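Citrate synthase (Metallosphaera sedula, PDB 6ABW) probably catalyses the condensation of acetyl-CoA with oxaloacetate and water to citrate and free CoA in the tricarboxylic acid cycle. Local coordinates at residues 238-243 / 263-268; 274-279 / 306-311. One frame throughout, in Å; residues are numbered along the deposited sequence.

Contact 1: 238-243 / 263-268; sequences FKQFVE and SRLMGF. With ACO (acetyl coenzyme *a), chain D.
Gln240, on helix 233-244, and Met266, in the irregular loop that follows helix 250-260, bring the two backbones closest, their CA atoms 7.7 Å apart. From Leu265 to Phe268 the loop makes a type II beta turn, with Gly267 at positive phi (77°). The helix reaches this turn through one side chain. Gln240 has CG beside its backbone N (chi1 -60°) and runs extended beyond it, which carries the carboxamide across the gap to lie alongside the backbone of Met266. There its two ends are used at once: Met266 N donates to Gln240 OE1 at 2.9 Å, and Gln240 NE2 donates to Met266 O at 3.0 Å. Neither donor lies in the acceptor's carbonyl plane: Met266 N is tilted from that of Gln240, and Gln240 NE2 stands above that of Met266. A water donates to both Gln240 OE1 and Arg264 O, while Gln240 NE2 also bonds Ala237 O, so the amide's rotation is well defined.

The same loop holds acetyl-CoA. Leu265 N donates to adenine N1A at 2.9 Å, nearly straight, and Leu265 O accepts from N6A. Arg264 lays its guanidinium over C8A, with weak bonds from NH2 to O2B and O5A. Bent at chi2 and chi3, Met266 brings SD within 3.3 Å of C5P in the pantetheine arm, whose O5P accepts from Gly267 N. The arrangement is that of the citrate synthase coenzyme A site, a main-chain adenine-recognition loop braced from behind by a helix glutamine.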
loop_
_atom_site.group_PDB
_atom_site.type_symbol
_atom_site.label_atom_id
_atom_site.label_comp_id
_atom_site.label_asym_id
_atom_site.label_seq_id
_atom_site.Cartn_x
_atom_site.Cartn_y
_atom_site.Cartn_z
ATOM N N PHE A 238 -21.066 9.957 -13.336
ATOM C CA PHE A 238 -22.133 9.164 -13.921
ATOM C C PHE A 238 -23.389 9.191 -13.017
ATOM O O PHE A 238 -24.504 9.167 -13.540
ATOM C CB PHE A 238 -21.675 7.761 -14.104
ATOM C CG PHE A 238 -22.632 6.890 -14.866
ATOM C CD1 PHE A 238 -22.594 6.803 -16.248
ATOM C CD2 PHE A 238 -23.566 6.154 -14.185
ATOM C CE1 PHE A 238 -23.474 5.973 -16.935
ATOM C CE2 PHE A 238 -24.468 5.383 -14.875
ATOM C CZ PHE A 238 -24.440 5.312 -16.244
ATOM N N LYS A 239 -23.183 9.314 -11.716
ATOM C CA LYS A 239 -24.287 9.422 -10.755
ATOM C C LYS A 239 -25.164 10.636 -10.951
ATOM O O LYS A 239 -26.362 10.542 -10.677
ATOM C CB LYS A 239 -23.838 9.327 -9.294
ATOM C CG LYS A 239 -23.597 7.887 -8.873
ATOM C CD LYS A 239 -22.859 7.850 -7.529
ATOM C CE LYS A 239 -22.589 6.406 -7.167
ATOM N NZ LYS A 239 -21.663 6.355 -5.998
ATOM N N GLN A 240 -24.603 11.700 -11.525
ATOM C CA GLN A 240 -25.407 12.810 -12.005
ATOM C C GLN A 240 -26.445 12.380 -13.036
ATOM O O GLN A 240 -27.624 12.757 -12.925
ATOM C CB GLN A 240 -24.538 13.884 -12.638
ATOM C CG GLN A 240 -23.541 14.461 -11.668
ATOM C CD GLN A 240 -22.586 15.421 -12.376
ATOM O OE1 GLN A 240 -22.413 16.560 -11.908
ATOM N NE2 GLN A 240 -21.908 14.947 -13.461
ATOM N N PHE A 241 -26.065 11.539 -13.971
ATOM C CA PHE A 241 -26.962 11.065 -15.024
ATOM C C PHE A 241 -28.055 10.168 -14.450
ATOM O O PHE A 241 -29.223 10.207 -14.864
ATOM C CB PHE A 241 -26.261 10.332 -16.162
ATOM C CG PHE A 241 -24.949 10.940 -16.619
ATOM C CD1 PHE A 241 -24.744 12.338 -16.633
ATOM C CD2 PHE A 241 -23.899 10.135 -16.989
ATOM C CE1 PHE A 241 -23.524 12.887 -17.006
ATOM C CE2 PHE A 241 -22.684 10.665 -17.382
ATOM C CZ PHE A 241 -22.474 12.044 -17.401
ATOM N N VAL A 242 -27.669 9.356 -13.490
ATOM C CA VAL A 242 -28.613 8.483 -12.836
ATOM C C VAL A 242 -29.690 9.269 -12.072
ATOM O O VAL A 242 -30.875 8.978 -12.206
ATOM C CB VAL A 242 -27.913 7.523 -11.884
ATOM C CG1 VAL A 242 -28.954 6.672 -11.101
ATOM C CG2 VAL A 242 -26.945 6.643 -12.652
ATOM N N GLU A 243 -29.276 10.315 -11.402
ATOM C CA GLU A 243 -30.161 11.177 -10.669
ATOM C C GLU A 243 -31.133 11.930 -11.601
ATOM O O GLU A 243 -32.309 12.134 -11.275
ATOM C CB GLU A 243 -29.288 12.141 -9.868
ATOM C CG GLU A 243 -29.982 13.128 -8.946
ATOM C CD GLU A 243 -28.954 13.737 -8.000
ATOM O OE1 GLU A 243 -28.305 12.950 -7.263
ATOM O OE2 GLU A 243 -28.725 14.960 -8.057
ATOM N N SER A 263 -23.346 23.956 -7.256
ATOM C CA SER A 263 -22.487 22.812 -7.264
ATOM C C SER A 263 -21.599 22.854 -8.549
ATOM O O SER A 263 -21.973 23.470 -9.545
ATOM C CB SER A 263 -23.237 21.509 -7.179
ATOM O OG SER A 263 -22.217 20.468 -7.313
ATOM N N ARG A 264 -20.418 22.266 -8.453
ATOM C CA ARG A 264 -19.617 22.050 -9.614
ATOM C C ARG A 264 -20.242 20.927 -10.424
ATOM O O ARG A 264 -20.980 20.091 -9.890
ATOM C CB ARG A 264 -18.222 21.770 -9.224
ATOM C CG ARG A 264 -17.596 23.097 -8.804
ATOM C CD ARG A 264 -16.176 22.862 -8.439
ATOM N NE ARG A 264 -15.559 24.179 -8.291
ATOM C CZ ARG A 264 -14.286 24.352 -8.019
ATOM N NH1 ARG A 264 -13.502 23.299 -7.829
ATOM N NH2 ARG A 264 -13.819 25.592 -7.878
ATOM N N LEU A 265 -19.928 20.924 -11.714
ATOM C CA LEU A 265 -20.436 19.909 -12.575
ATOM C C LEU A 265 -19.367 18.836 -12.548
ATOM O O LEU A 265 -18.221 19.089 -12.920
ATOM C CB LEU A 265 -20.699 20.500 -13.963
ATOM C CG LEU A 265 -21.174 19.577 -15.044
ATOM C CD1 LEU A 265 -22.450 18.908 -14.623
ATOM C CD2 LEU A 265 -21.350 20.354 -16.349
ATOM N N MET A 266 -19.712 17.619 -12.059
ATOM C CA MET A 266 -18.736 16.574 -11.963
ATOM C C MET A 266 -18.355 16.022 -13.347
ATOM O O MET A 266 -19.230 15.916 -14.269
ATOM C CB MET A 266 -19.212 15.415 -11.008
ATOM C CG MET A 266 -19.628 15.851 -9.597
ATOM S SD MET A 266 -18.251 16.656 -8.744
ATOM C CE MET A 266 -18.743 18.368 -8.625
ATOM N N GLY A 267 -17.082 15.699 -13.524
ATOM C CA GLY A 267 -16.532 15.370 -14.825
ATOM C C GLY A 267 -16.248 16.494 -15.754
ATOM O O GLY A 267 -15.935 16.266 -16.921
ATOM N N PHE A 268 -16.323 17.725 -15.215
ATOM C CA PHE A 268 -15.829 18.937 -15.873
ATOM C C PHE A 268 -14.638 19.439 -15.060
ATOM O O PHE A 268 -14.594 19.315 -13.811
ATOM C CB PHE A 268 -16.853 20.038 -15.963
ATOM C CG PHE A 268 -17.664 20.018 -17.226
ATOM C CD1 PHE A 268 -18.423 18.896 -17.603
ATOM C CD2 PHE A 268 -17.686 21.082 -18.053
ATOM C CE1 PHE A 268 -19.219 18.925 -18.746
ATOM C CE2 PHE A 268 -18.450 21.092 -19.192
ATOM C CZ PHE A 268 -19.206 19.996 -19.576
HETATM N N1A ACO D . -17.993 22.991 -12.531
HETATM C C2A ACO D . -18.353 24.321 -12.425
HETATM N N3A ACO D . -17.436 25.334 -12.191
HETATM C C4A ACO D . -16.130 25.001 -12.065
HETATM C C5A ACO D . -15.682 23.595 -12.182
HETATM C C6A ACO D . -16.715 22.595 -12.438
HETATM N N6A ACO D . -16.341 21.301 -12.510
HETATM N N7A ACO D . -14.342 23.569 -11.986
HETATM C C8A ACO D . -13.938 24.843 -11.765
HETATM N N9A ACO D . -15.002 25.677 -11.804
HETATM C C1B ACO D . -14.977 27.160 -11.648
HETATM C C2B ACO D . -14.318 27.652 -10.349
HETATM O O2B ACO D . -15.198 27.678 -9.224
HETATM C C3B ACO D . -13.914 29.036 -10.775
HETATM O O3B ACO D . -15.079 29.866 -10.622
HETATM P P3B ACO D . -15.047 31.472 -10.325
HETATM O O7A ACO D . -16.361 31.749 -9.618
HETATM O O8A ACO D . -14.949 32.116 -11.705
HETATM O O9A ACO D . -13.825 31.646 -9.429
HETATM C C4B ACO D . -13.521 28.892 -12.252
HETATM O O4B ACO D . -14.221 27.742 -12.750
HETATM C C5B ACO D . -12.053 28.642 -12.492
HETATM O O5B ACO D . -11.640 27.490 -11.756
HETATM P P1A ACO D . -10.141 26.920 -11.951
HETATM O O1A ACO D . -9.276 27.775 -11.056
HETATM O O2A ACO D . -9.876 26.784 -13.458
HETATM O O3A ACO D . -10.109 25.401 -11.387
HETATM P P2A ACO D . -10.174 24.987 -9.823
HETATM O O4A ACO D . -8.797 24.714 -9.276
HETATM O O5A ACO D . -11.207 25.803 -9.103
HETATM O O6A ACO D . -10.729 23.489 -10.063
HETATM C CBP ACO D . -10.425 21.181 -10.568
HETATM C CCP ACO D . -10.157 22.591 -11.022
HETATM C CDP ACO D . -10.285 20.010 -11.515
HETATM C CEP ACO D . -10.392 20.919 -9.055
HETATM C CAP ACO D . -12.032 21.299 -10.687
HETATM O OAP ACO D . -12.533 21.738 -11.963
HETATM C C9P ACO D . -12.864 20.059 -10.345
HETATM O O9P ACO D . -13.168 19.884 -9.170
HETATM N N8P ACO D . -13.204 19.207 -11.346
HETATM C C7P ACO D . -13.725 17.886 -11.081
HETATM C C6P ACO D . -15.126 17.825 -10.515
HETATM C C5P ACO D . -15.342 16.348 -10.206
HETATM O O5P ACO D . -15.841 15.609 -11.052
HETATM N N4P ACO D . -15.004 15.897 -8.977
HETATM C C3P ACO D . -15.261 14.523 -8.526
HETATM C C2P ACO D . -13.911 13.886 -8.281
HETATM S S1P ACO D . -13.682 13.699 -6.547
HETATM C C ACO D . -13.481 12.061 -6.654
HETATM O O ACO D . -14.489 11.388 -6.758
HETATM C CH3 ACO D . -12.075 11.537 -6.666
HETATM O O HOH W 1 -23.037 17.797 -9.729
#

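Contact 2: 274-279 / 306-311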
loop_
_atom_site.group_PDB
_atom_site.type_symbol
_atom_site.label_atom_id
_atom_site.label_comp_id
_atom_site.label_asym_id
_atom_site.label_seq_id
_atom_site.Cartn_x
_atom_site.Cartn_y
_atom_site.Cartn_z
ATOM N N LYS A 274 -6.627 23.060 -19.903
ATOM C CA LYS A 274 -7.459 24.258 -19.952
ATOM C C LYS A 274 -8.324 24.244 -21.221
ATOM O O LYS A 274 -8.917 25.245 -21.587
ATOM C CB LYS A 274 -6.566 25.503 -19.823
ATOM C CG LYS A 274 -5.712 25.540 -18.533
ATOM C CD LYS A 274 -6.563 25.346 -17.274
ATOM C CE LYS A 274 -5.788 25.079 -15.974
ATOM N NZ LYS A 274 -6.742 24.451 -14.981
ATOM N N THR A 275 -8.481 23.062 -21.820
ATOM C CA THR A 275 -9.200 22.781 -23.041
ATOM C C THR A 275 -10.005 21.515 -22.700
ATOM O O THR A 275 -9.871 20.999 -21.532
ATOM C CB THR A 275 -8.223 22.349 -24.153
ATOM O OG1 THR A 275 -7.437 21.219 -23.712
ATOM C CG2 THR A 275 -7.220 23.438 -24.448
ATOM N N TYR A 276 -10.789 21.008 -23.656
ATOM C CA TYR A 276 -11.263 19.608 -23.547
ATOM C C TYR A 276 -10.057 18.664 -23.256
ATOM O O TYR A 276 -8.973 18.796 -23.807
ATOM C CB TYR A 276 -11.905 19.094 -24.845
ATOM C CG TYR A 276 -13.422 19.184 -24.978
ATOM C CD1 TYR A 276 -14.004 20.434 -25.129
ATOM C CD2 TYR A 276 -14.239 18.046 -25.029
ATOM C CE1 TYR A 276 -15.357 20.562 -25.330
ATOM C CE2 TYR A 276 -15.605 18.161 -25.191
ATOM C CZ TYR A 276 -16.153 19.443 -25.329
ATOM O OH TYR A 276 -17.466 19.750 -25.488
ATOM N N ASP A 277 -10.272 17.718 -22.364
ATOM C CA ASP A 277 -9.282 16.668 -22.111
ATOM C C ASP A 277 -9.315 15.811 -23.365
ATOM O O ASP A 277 -10.380 15.352 -23.782
ATOM C CB ASP A 277 -9.763 15.952 -20.850
ATOM C CG ASP A 277 -8.951 14.785 -20.424
ATOM O OD1 ASP A 277 -8.224 14.142 -21.241
ATOM O OD2 ASP A 277 -9.018 14.568 -19.167
ATOM N N PRO A 278 -8.147 15.578 -24.000
ATOM C CA PRO A 278 -8.160 14.759 -25.232
ATOM C C PRO A 278 -8.786 13.406 -25.043
ATOM O O PRO A 278 -9.351 12.840 -26.005
ATOM C CB PRO A 278 -6.709 14.652 -25.612
ATOM C CG PRO A 278 -5.926 14.997 -24.413
ATOM C CD PRO A 278 -6.790 15.948 -23.582
ATOM N N ARG A 279 -8.722 12.880 -23.808
ATOM C CA ARG A 279 -9.383 11.593 -23.576
ATOM C C ARG A 279 -10.893 11.630 -23.633
ATOM O O ARG A 279 -11.530 10.611 -23.977
ATOM C CB ARG A 279 -8.944 10.948 -22.230
ATOM C CG ARG A 279 -7.453 10.724 -22.194
ATOM C CD ARG A 279 -6.932 10.470 -20.798
ATOM N NE ARG A 279 -7.049 11.685 -19.992
ATOM C CZ ARG A 279 -6.798 11.743 -18.685
ATOM N NH1 ARG A 279 -6.345 10.705 -18.023
ATOM N NH2 ARG A 279 -7.047 12.836 -17.993
ATOM N N LYS A 306 -26.543 16.119 -23.291
ATOM C CA LYS A 306 -27.265 17.359 -22.962
ATOM C C LYS A 306 -26.559 18.129 -21.847
ATOM O O LYS A 306 -26.399 19.365 -21.921
ATOM C CB LYS A 306 -28.679 17.013 -22.505
ATOM C CG LYS A 306 -29.553 18.225 -22.261
ATOM C CD LYS A 306 -29.496 19.324 -23.365
ATOM C CE LYS A 306 -30.467 20.462 -23.027
ATOM N NZ LYS A 306 -30.661 21.353 -24.212
ATOM N N LEU A 307 -26.099 17.419 -20.810
ATOM C CA LEU A 307 -25.275 18.090 -19.764
ATOM C C LEU A 307 -23.995 18.669 -20.283
ATOM O O LEU A 307 -23.526 19.771 -19.845
ATOM C CB LEU A 307 -24.956 17.139 -18.615
ATOM C CG LEU A 307 -25.829 17.080 -17.433
ATOM C CD1 LEU A 307 -25.218 16.104 -16.403
ATOM C CD2 LEU A 307 -26.098 18.486 -16.832
ATOM N N GLU A 308 -23.370 17.989 -21.232
ATOM C CA GLU A 308 -22.154 18.527 -21.792
ATOM C C GLU A 308 -22.436 19.871 -22.471
ATOM O O GLU A 308 -21.684 20.841 -22.333
ATOM C CB GLU A 308 -21.600 17.526 -22.849
ATOM C CG GLU A 308 -20.318 18.040 -23.552
ATOM C CD GLU A 308 -19.849 17.178 -24.732
ATOM O OE1 GLU A 308 -20.516 16.223 -25.206
ATOM O OE2 GLU A 308 -18.781 17.529 -25.209
ATOM N N GLU A 309 -23.524 19.923 -23.214
ATOM C CA GLU A 309 -23.908 21.162 -23.930
ATOM C C GLU A 309 -24.174 22.291 -22.941
ATOM O O GLU A 309 -23.666 23.417 -23.058
ATOM C CB GLU A 309 -25.192 20.946 -24.767
ATOM C CG GLU A 309 -25.525 22.182 -25.588
ATOM C CD GLU A 309 -26.513 21.940 -26.729
ATOM O OE1 GLU A 309 -27.676 21.533 -26.425
ATOM O OE2 GLU A 309 -26.142 22.209 -27.922
ATOM N N LEU A 310 -25.000 21.978 -21.956
ATOM C CA LEU A 310 -25.269 22.975 -20.858
ATOM C C LEU A 310 -23.994 23.409 -20.151
ATOM O O LEU A 310 -23.747 24.616 -19.910
ATOM C CB LEU A 310 -26.270 22.420 -19.838
ATOM C CG LEU A 310 -27.661 22.072 -20.396
ATOM C CD1 LEU A 310 -28.519 21.382 -19.351
ATOM C CD2 LEU A 310 -28.363 23.303 -20.899
ATOM N N GLY A 311 -23.136 22.433 -19.801
ATOM C CA GLY A 311 -21.887 22.745 -19.137
ATOM C C GLY A 311 -20.899 23.584 -19.937
ATOM O O GLY A 311 -20.299 24.515 -19.377
#
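Two elements of the helical citrate synthase fold meet here, the N-capped start of helix 278-292 and the flank of helix 295-315, joined by a tyrosine-glutamate hydrogen bond. Tyr276, in the loop just ahead of the first helix, sends its phenol toward Glu308. The main chains stay well apart, with the CA atoms of these two residues 11.1 Å from each other, so the side chains must span the distance. Glu308 does so fully stretched, with CG anti to its backbone N (chi1 178°) and the rest of the chain extended. Its length and that of the tyrosine cross at about a right angle, and the ring and carboxylate planes stand 58° apart.

The carboxylate divides its work between its oxygens. OE2 serves the tyrosine, whereas OE1 forms a salt bridge with Lys284 and a hydrogen bond with Tyr327 OH. The salt bridge from Lys284 would be expected to favour the ionised form of this buried carboxylate.

Next in the chain after Tyr276, Asp277 occupies the N-cap position, and its OD1 accepts from Arg279 N at 2.9 Å, a capping bond. The same carboxylate is gripped side-on by the guanidinium: Arg279 NE meets Asp277 OD1 at 3.0 Å, almost straight and in the guanidinium plane, and Arg279 NH2 meets OD2 at 2.9 Å. Both contacts use syn lone pairs, while the backbone N comes to OD1 from its anti side. Cap and ion pair together fix the carboxylate at the beginning of the helix. Across the gap, Tyr276 OH donates to Glu308 OE2 at 2.6 Å, reaching that oxygen on its anti side, and OE2 lies at the ring edge, 3.2 Å from Tyr276 CE2.

Overall arrangement
Helix 295-315 links the two contacts: contact 2 lies on it, and side chains of contact 1 pack against it. Their centres lie 12 Å apart, and both are partly buried. Contact 1 joins a helix to the coenzyme-binding loop with neutral amide bonds, aided by a water; contact 2 joins a helix start to a helix flank with a phenol and a carboxylate that also pairs with a lysine. Between them the chemistry turns apolar: Phe241 CE1 packs against Leu307 CD1 at 3.7 Å, and Phe268 and Leu265 rest on Gly311. Contact 1 touches acetyl-CoA directly, whereas the Glu308 side chain of contact 2 lies about 12 Å from the ligand, behind Phe268.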